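Local coordinates for cobalamin biosynthesis precorrin-6Y methylase (cbiE) (Archaeoglobus fulgidus, PDB 2BB3), which probably transfers methyl groups from S-adenosyl-L-methionine to a precorrin intermediate in cobalamin biosynthesis, and is seen here with the product S-adenosyl-L-homocysteine bound, at residues M23-T31 with V91-P99; V126-K134 with L184-I194. All coordinates share one frame; numbering follows the deposited sequence.

Contact 1 of 2, residues M23-T31 with V91-P99; sequences MIWIVGSGT and VAVISTGDP. With SAH (S-adenosyl-L-homocysteine), chain C.
Val-27 and Ile-94 are paired on neighbouring parallel strands, 23-28 and 91-95, their side chains on the same face of the sheet and the strand axes diverging by 26°. The backbones are joined alternately: Val-27 N gives a bond to Val-93 O at 2.7 Å, and Val-27 O takes Ser-95 N. The CB of Ile-94 rests beside Val-27 O; CG1, anti to the carbonyl carbon (chi1 -59°), meets Val-27 CG2 at 3.6 Å, while the CG2 branch lies against Ser-29 CB, also at 3.6 Å; the tip, CD1, runs on away from Val-27 on the side covered by helix 54-59. Ile-26 and Val-93 point to the other face of the sheet, side by side. These strands lie inside the parallel sheet of the N-terminal half, in the tetrapyrrole methylase fold, and their C-terminal ends turn into the loops that hold S-adenosyl-L-homocysteine. Beyond the parallel pairing, Gly-30 and Gly-97 form a single antiparallel bridge, Gly-30 N donating to Gly-97 O at 3.2 Å. Thr-96 O accepts the ligand amino N at 2.7 Å, Asp-98 O takes a second bond from the same nitrogen, and Asp-98 N donates to OXT at 2.8 Å. Gly-97 has to lack a side chain, because a CB would run into the ligand carboxylate carbon. Pro-99 folds back over the strand end: CG sits 3.4 Å from Gly-28 N, and CB slides past Ile-26 CG2. Replacing it with an alanine removes CG and CD from over Gly-28 and would probably open a gap there and free the preceding backbone from the ring's restraint.

Contact 2 of 2, residues V126-K134 with L184-I194; sequences VQVALARLK and LENLCMEGERI. With SAH (S-adenosyl-L-homocysteine), chain C.
Arg-132 reaches from helix 125-133 to Glu-192, NH2 donating to OE2 at 3.2 Å in a salt bridge. It thereby ties the helix to the hairpin that joins strands 180-185 and 193-198 of the mixed sheet in the C-terminal half of this tetrapyrrole methylase, the sheet against which the helix packs. The carboxylate lies at the edge of the guanidinium with OE2 near its plane, but NH2 comes to the syn side of OE2 well out of the carboxylate plane, the two flat groups being turned 49° apart. The same OE2 takes Cys-188 N at 2.7 Å on its anti lone pair, a nearly straight bond (166°), so two donors grip one oxygen. Within the loop, a type II turn from Asn-186 to Met-189 runs into a type I turn from Met-189 to Glu-192, and Asn-186 ND2 hydrogen-bonds to Gly-191 O from above the carbonyl plane. Cys-188 SG lies near the guanidinium edge and is itself in a disulfide with Cys-32. The Arg-132 chain bends at chi2 (-68°) on its way out to the loop, and Val-128 CG1, one turn earlier, lies over one face of the guanidinium, toward the rim. Inward, the contact turns apolar. Leu-187 CD1 wedges against the helix, 3.7 Å from Ala-129 N and 3.8 Å from both Ala-129 CB and Val-128 CG1. Leu-184 CD2 fits among Ala-129 CB, Arg-132 CB and Leu-133 CG, while Ile-194 CD1 lies at the outer margin near Arg-132 CB. Leu-187 also serves the ligand: its backbone N donates to adenine N1 at 2.9 Å, and its CB stands 3.5 Å from that same N1.

How the contacts relate
Contact 1 is buried and belongs to the parallel sheet of the N-terminal half; contact 2 lies partly at the surface, where a helix covers the mixed sheet of the C-terminal half. Their centres are about 21 Å apart, yet S-adenosyl-L-homocysteine spans both, its amino-acid end at 91-99 and its adenine at 184-194. Contact 1 relies on main-chain bonds between strands with aliphatic layers on both faces, whereas contact 2 has no backbone pairing between its segments and combines leucine packing with a salt bridge. They meet at Thr-31, which packs on Val-128 and beside Cys-188, close to the Cys-32–Cys-188 disulfide that also links the halves.

Contact 1 of 2, residues M23-T31 with V91-P99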
# COMPACT_ATOMS: atom_id res chain seq x y z
N MSE A 23 21.15 -12.37 7.70
CA MSE A 23 20.16 -11.37 7.37
C MSE A 23 18.83 -11.61 8.07
O MSE A 23 18.44 -12.76 8.29
CB MSE A 23 19.92 -11.35 5.85
CG MSE A 23 19.43 -12.68 5.31
SE MSE A 23 17.52 -12.94 5.44
CE MSE A 23 17.30 -13.89 3.76
N ILE A 24 18.16 -10.52 8.42
CA ILE A 24 16.87 -10.58 9.09
C ILE A 24 15.74 -10.14 8.18
O ILE A 24 15.97 -9.53 7.14
CB ILE A 24 16.83 -9.66 10.34
CG1 ILE A 24 16.82 -8.19 9.91
CG2 ILE A 24 18.01 -9.94 11.26
CD1 ILE A 24 16.52 -7.22 11.03
N TRP A 25 14.51 -10.45 8.57
CA TRP A 25 13.35 -10.03 7.82
C TRP A 25 12.56 -9.03 8.66
O TRP A 25 12.55 -9.11 9.89
CB TRP A 25 12.43 -11.21 7.51
CG TRP A 25 12.78 -12.00 6.30
CD1 TRP A 25 13.55 -13.13 6.25
CD2 TRP A 25 12.32 -11.77 4.95
NE1 TRP A 25 13.58 -13.62 4.97
CE2 TRP A 25 12.84 -12.82 4.16
CE3 TRP A 25 11.50 -10.80 4.36
CZ2 TRP A 25 12.59 -12.91 2.79
CZ3 TRP A 25 11.25 -10.89 2.99
CH2 TRP A 25 11.79 -11.94 2.22
N ILE A 26 11.92 -8.09 7.99
CA ILE A 26 11.04 -7.14 8.66
C ILE A 26 9.76 -7.41 7.91
O ILE A 26 9.69 -7.16 6.71
CB ILE A 26 11.44 -5.66 8.50
CG1 ILE A 26 12.79 -5.39 9.20
CG2 ILE A 26 10.37 -4.78 9.13
CD1 ILE A 26 13.22 -3.91 9.23
N VAL A 27 8.77 -7.97 8.60
CA VAL A 27 7.50 -8.32 7.98
C VAL A 27 6.32 -7.55 8.54
O VAL A 27 6.27 -7.24 9.72
CB VAL A 27 7.20 -9.83 8.19
CG1 VAL A 27 8.46 -10.65 7.91
CG2 VAL A 27 6.73 -10.07 9.60
N GLY A 28 5.37 -7.23 7.67
CA GLY A 28 4.20 -6.51 8.11
C GLY A 28 3.18 -7.46 8.72
O GLY A 28 3.04 -8.61 8.27
N SER A 29 2.47 -7.00 9.73
CA SER A 29 1.46 -7.82 10.37
C SER A 29 0.10 -7.53 9.75
O SER A 29 -0.86 -8.28 9.94
CB SER A 29 1.39 -7.51 11.86
OG SER A 29 0.96 -6.17 12.06
N GLY A 30 0.03 -6.44 9.00
CA GLY A 30 -1.25 -6.08 8.43
C GLY A 30 -1.97 -5.11 9.35
O GLY A 30 -1.41 -4.66 10.35
N THR A 31 -3.23 -4.81 9.04
CA THR A 31 -3.98 -3.85 9.84
C THR A 31 -5.17 -4.49 10.52
O THR A 31 -5.43 -4.23 11.70
CB THR A 31 -4.49 -2.69 8.95
OG1 THR A 31 -3.37 -2.08 8.30
CG2 THR A 31 -5.22 -1.65 9.79
N VAL A 91 16.22 -14.16 12.65
CA VAL A 91 15.41 -13.15 13.27
C VAL A 91 14.36 -12.59 12.33
O VAL A 91 14.57 -12.48 11.12
CB VAL A 91 16.30 -11.98 13.76
CG1 VAL A 91 15.43 -10.90 14.40
CG2 VAL A 91 17.34 -12.50 14.74
N ALA A 92 13.21 -12.26 12.91
CA ALA A 92 12.11 -11.66 12.17
C ALA A 92 11.63 -10.51 13.03
O ALA A 92 11.54 -10.62 14.25
CB ALA A 92 11.00 -12.66 11.96
N VAL A 93 11.36 -9.38 12.39
CA VAL A 93 10.85 -8.23 13.09
C VAL A 93 9.52 -7.99 12.43
O VAL A 93 9.43 -7.94 11.20
CB VAL A 93 11.74 -6.98 12.89
CG1 VAL A 93 11.17 -5.80 13.66
CG2 VAL A 93 13.17 -7.27 13.37
N ILE A 94 8.48 -7.88 13.25
CA ILE A 94 7.15 -7.65 12.74
C ILE A 94 6.80 -6.20 13.01
O ILE A 94 6.95 -5.71 14.12
CB ILE A 94 6.12 -8.54 13.44
CG1 ILE A 94 6.49 -10.01 13.24
CG2 ILE A 94 4.73 -8.26 12.87
CD1 ILE A 94 5.46 -10.97 13.85
N SER A 95 6.36 -5.51 11.96
CA SER A 95 5.97 -4.11 12.06
C SER A 95 4.47 -4.07 11.92
O SER A 95 3.90 -4.94 11.25
CB SER A 95 6.61 -3.32 10.91
OG SER A 95 6.12 -2.00 10.85
N THR A 96 3.80 -3.11 12.54
CA THR A 96 2.35 -3.03 12.36
C THR A 96 2.08 -2.63 10.92
O THR A 96 2.89 -1.93 10.31
CB THR A 96 1.69 -1.98 13.24
OG1 THR A 96 2.42 -0.75 13.13
CG2 THR A 96 1.62 -2.44 14.68
N GLY A 97 0.95 -3.08 10.40
CA GLY A 97 0.59 -2.79 9.03
C GLY A 97 1.65 -3.16 8.01
O GLY A 97 2.09 -4.30 7.93
N ASP A 98 2.07 -2.16 7.25
CA ASP A 98 3.06 -2.31 6.18
C ASP A 98 4.35 -1.68 6.72
O ASP A 98 4.32 -0.55 7.24
CB ASP A 98 2.55 -1.55 4.96
CG ASP A 98 3.33 -1.84 3.70
OD1 ASP A 98 4.18 -2.74 3.69
OD2 ASP A 98 3.07 -1.16 2.69
N PRO A 99 5.49 -2.39 6.61
CA PRO A 99 6.80 -1.91 7.10
C PRO A 99 7.33 -0.63 6.45
O PRO A 99 8.03 0.15 7.09
CB PRO A 99 7.73 -3.11 6.83
CG PRO A 99 6.79 -4.30 6.69
CD PRO A 99 5.61 -3.72 5.99
N SAH C . 3.14 0.62 9.53
CA SAH C . 1.84 1.10 9.78
CB SAH C . 1.86 2.54 10.29
CG SAH C . 2.62 2.98 11.53
SD SAH C . 2.86 4.71 11.83
C SAH C . 1.02 0.86 8.57
O SAH C . -0.11 1.03 8.81
OXT SAH C . 1.51 0.57 7.51
C5' SAH C . 1.47 4.66 12.92
C4' SAH C . 0.27 5.47 12.47
O4' SAH C . -0.51 4.83 11.54
C3' SAH C . -0.63 5.99 13.54
O3' SAH C . -0.18 7.12 14.16
C2' SAH C . -1.87 6.22 12.75
O2' SAH C . -1.92 7.47 12.21
C1' SAH C . -1.80 5.22 11.65
N9 SAH C . -2.58 4.05 11.98
C8 SAH C . -2.08 2.89 12.27
N7 SAH C . -3.00 2.01 12.46
C5 SAH C . -4.13 2.60 12.30
C6 SAH C . -5.40 2.14 12.37
N6 SAH C . -5.71 0.94 12.68
N1 SAH C . -6.38 2.99 12.13
C2 SAH C . -6.11 4.27 11.82
N3 SAH C . -4.86 4.68 11.75
C4 SAH C . -3.88 3.87 11.99
O HOH W 1 18.34 -13.75 10.96

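Contact 2 of 2, residues V126-K134 with L184-I194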
# COMPACT_ATOMS: atom_id res chain seq x y z
N VAL A 126 -3.09 2.88 5.68
CA VAL A 126 -3.26 3.76 4.55
C VAL A 126 -4.15 3.08 3.51
O VAL A 126 -5.08 3.69 3.00
CB VAL A 126 -1.90 4.14 3.91
CG1 VAL A 126 -2.13 4.67 2.46
CG2 VAL A 126 -1.22 5.22 4.76
N GLN A 127 -3.88 1.82 3.22
CA GLN A 127 -4.70 1.09 2.26
C GLN A 127 -6.13 0.90 2.74
O GLN A 127 -7.08 1.02 1.95
CB GLN A 127 -4.10 -0.29 1.99
CG GLN A 127 -2.92 -0.28 1.05
CD GLN A 127 -2.18 -1.58 1.07
OE1 GLN A 127 -1.37 -1.83 1.96
NE2 GLN A 127 -2.48 -2.45 0.10
N VAL A 128 -6.29 0.60 4.02
CA VAL A 128 -7.64 0.41 4.55
C VAL A 128 -8.43 1.71 4.44
O VAL A 128 -9.59 1.69 4.03
CB VAL A 128 -7.57 -0.10 6.02
CG1 VAL A 128 -8.95 -0.11 6.65
CG2 VAL A 128 -6.98 -1.51 6.04
N ALA A 129 -7.80 2.85 4.76
CA ALA A 129 -8.48 4.15 4.67
C ALA A 129 -8.87 4.48 3.22
O ALA A 129 -9.98 4.92 2.93
CB ALA A 129 -7.58 5.28 5.24
N LEU A 130 -7.93 4.26 2.30
CA LEU A 130 -8.17 4.52 0.89
C LEU A 130 -9.32 3.67 0.40
O LEU A 130 -10.11 4.10 -0.44
CB LEU A 130 -6.90 4.23 0.08
CG LEU A 130 -6.10 5.41 -0.48
CD1 LEU A 130 -6.43 6.72 0.23
CD2 LEU A 130 -4.63 5.08 -0.39
N ALA A 131 -9.41 2.45 0.91
CA ALA A 131 -10.50 1.57 0.51
C ALA A 131 -11.83 2.07 1.04
O ALA A 131 -12.84 1.93 0.37
CB ALA A 131 -10.23 0.15 0.97
N ARG A 132 -11.84 2.65 2.24
CA ARG A 132 -13.09 3.18 2.80
C ARG A 132 -13.57 4.39 2.01
O ARG A 132 -14.76 4.56 1.80
CB ARG A 132 -12.90 3.64 4.26
CG ARG A 132 -12.58 2.55 5.24
CD ARG A 132 -13.73 1.58 5.45
NE ARG A 132 -13.50 0.82 6.66
CZ ARG A 132 -12.86 -0.34 6.72
NH1 ARG A 132 -12.39 -0.89 5.60
NH2 ARG A 132 -12.66 -0.93 7.90
N LEU A 133 -12.62 5.22 1.60
CA LEU A 133 -12.89 6.47 0.87
C LEU A 133 -13.07 6.32 -0.63
O LEU A 133 -13.54 7.24 -1.28
CB LEU A 133 -11.74 7.45 1.08
CG LEU A 133 -11.41 7.94 2.49
CD1 LEU A 133 -10.04 8.56 2.49
CD2 LEU A 133 -12.46 8.96 2.93
N LYS A 134 -12.69 5.16 -1.18
CA LYS A 134 -12.77 4.93 -2.63
C LYS A 134 -11.83 5.92 -3.33
O LYS A 134 -12.16 6.47 -4.38
CB LYS A 134 -14.21 5.15 -3.16
CG LYS A 134 -15.29 4.34 -2.47
CD LYS A 134 -15.02 2.84 -2.58
CE LYS A 134 -16.12 2.04 -1.94
NZ LYS A 134 -17.45 2.35 -2.52
N LEU A 184 -10.27 9.05 10.13
CA LEU A 184 -10.53 7.61 10.12
C LEU A 184 -9.77 7.09 11.34
O LEU A 184 -8.55 7.01 11.35
CB LEU A 184 -10.09 6.97 8.80
CG LEU A 184 -10.83 7.65 7.63
CD1 LEU A 184 -9.90 8.66 6.98
CD2 LEU A 184 -11.32 6.63 6.61
N GLU A 185 -10.52 6.76 12.38
CA GLU A 185 -9.98 6.32 13.65
C GLU A 185 -10.11 4.85 13.94
O GLU A 185 -11.17 4.23 13.73
CB GLU A 185 -10.67 7.08 14.79
CG GLU A 185 -10.62 8.58 14.61
CD GLU A 185 -11.47 9.32 15.63
OE1 GLU A 185 -12.69 9.05 15.72
OE2 GLU A 185 -10.91 10.19 16.35
N ASN A 186 -9.01 4.28 14.42
CA ASN A 186 -8.99 2.88 14.82
C ASN A 186 -9.56 1.94 13.76
O ASN A 186 -10.38 1.08 14.07
CB ASN A 186 -9.77 2.74 16.13
CG ASN A 186 -9.48 3.89 17.08
OD1 ASN A 186 -8.33 4.27 17.30
ND2 ASN A 186 -10.54 4.46 17.66
N LEU A 187 -9.12 2.10 12.51
CA LEU A 187 -9.61 1.25 11.44
C LEU A 187 -9.43 -0.22 11.82
O LEU A 187 -8.36 -0.64 12.27
CB LEU A 187 -8.87 1.56 10.14
CG LEU A 187 -9.18 2.96 9.61
CD1 LEU A 187 -8.36 3.27 8.36
CD2 LEU A 187 -10.67 3.07 9.30
N CYS A 188 -10.51 -0.98 11.67
CA CYS A 188 -10.50 -2.40 11.98
C CYS A 188 -10.28 -2.75 13.44
O CYS A 188 -9.90 -3.87 13.75
CB CYS A 188 -9.43 -3.08 11.14
SG CYS A 188 -10.00 -3.53 9.49
N MSE A 189 -10.50 -1.80 14.34
CA MSE A 189 -10.35 -2.06 15.76
C MSE A 189 -11.72 -1.87 16.42
O MSE A 189 -12.63 -1.29 15.82
CB MSE A 189 -9.33 -1.11 16.38
CG MSE A 189 -7.94 -1.20 15.77
SE MSE A 189 -6.75 0.20 16.40
CE MSE A 189 -5.30 -0.10 15.22
N GLU A 190 -11.85 -2.35 17.65
CA GLU A 190 -13.10 -2.24 18.38
C GLU A 190 -13.75 -0.86 18.25
O GLU A 190 -14.93 -0.75 17.93
CB GLU A 190 -12.84 -2.52 19.86
CG GLU A 190 -11.96 -1.48 20.55
CD GLU A 190 -12.76 -0.45 21.33
OE1 GLU A 190 -12.21 0.62 21.65
OE2 GLU A 190 -13.94 -0.71 21.64
N GLY A 191 -12.95 0.18 18.46
CA GLY A 191 -13.49 1.52 18.45
C GLY A 191 -13.41 2.28 17.15
O GLY A 191 -13.31 3.51 17.17
N GLU A 192 -13.47 1.58 16.03
CA GLU A 192 -13.40 2.22 14.72
C GLU A 192 -14.47 3.30 14.52
O GLU A 192 -15.65 3.06 14.75
CB GLU A 192 -13.56 1.18 13.61
CG GLU A 192 -13.56 1.79 12.21
CD GLU A 192 -13.80 0.78 11.12
OE1 GLU A 192 -14.83 0.91 10.41
OE2 GLU A 192 -12.99 -0.16 10.95
N ARG A 193 -14.04 4.47 14.09
CA ARG A 193 -14.95 5.59 13.84
C ARG A 193 -14.50 6.40 12.64
O ARG A 193 -13.31 6.58 12.42
CB ARG A 193 -14.95 6.58 15.01
CG ARG A 193 -15.61 6.16 16.28
CD ARG A 193 -15.70 7.39 17.20
NE ARG A 193 -14.39 7.98 17.43
CZ ARG A 193 -13.47 7.49 18.25
NH1 ARG A 193 -12.29 8.11 18.37
NH2 ARG A 193 -13.71 6.41 18.98
N ILE A 194 -15.46 6.91 11.88
CA ILE A 194 -15.13 7.78 10.77
C ILE A 194 -15.89 9.07 11.06
O ILE A 194 -17.10 9.05 11.23
CB ILE A 194 -15.54 7.19 9.39
CG1 ILE A 194 -14.72 5.92 9.09
CG2 ILE A 194 -15.29 8.22 8.29
CD1 ILE A 194 -14.95 5.37 7.67
N SAH C . 3.14 0.62 9.53
CA SAH C . 1.84 1.10 9.78
CB SAH C . 1.86 2.54 10.29
CG SAH C . 2.62 2.98 11.53
SD SAH C . 2.86 4.71 11.83
C SAH C . 1.02 0.86 8.57
O SAH C . -0.11 1.03 8.81
OXT SAH C . 1.51 0.57 7.51
C5' SAH C . 1.47 4.66 12.92
C4' SAH C . 0.27 5.47 12.47
O4' SAH C . -0.51 4.83 11.54
C3' SAH C . -0.63 5.99 13.54
O3' SAH C . -0.18 7.12 14.16
C2' SAH C . -1.87 6.22 12.75
O2' SAH C . -1.92 7.47 12.21
C1' SAH C . -1.80 5.22 11.65
N9 SAH C . -2.58 4.05 11.98
C8 SAH C . -2.08 2.89 12.27
N7 SAH C . -3.00 2.01 12.46
C5 SAH C . -4.13 2.60 12.30
C6 SAH C . -5.40 2.14 12.37
N6 SAH C . -5.71 0.94 12.68
N1 SAH C . -6.38 2.99 12.13
C2 SAH C . -6.11 4.27 11.82
N3 SAH C . -4.86 4.68 11.75
C4 SAH C . -3.88 3.87 11.99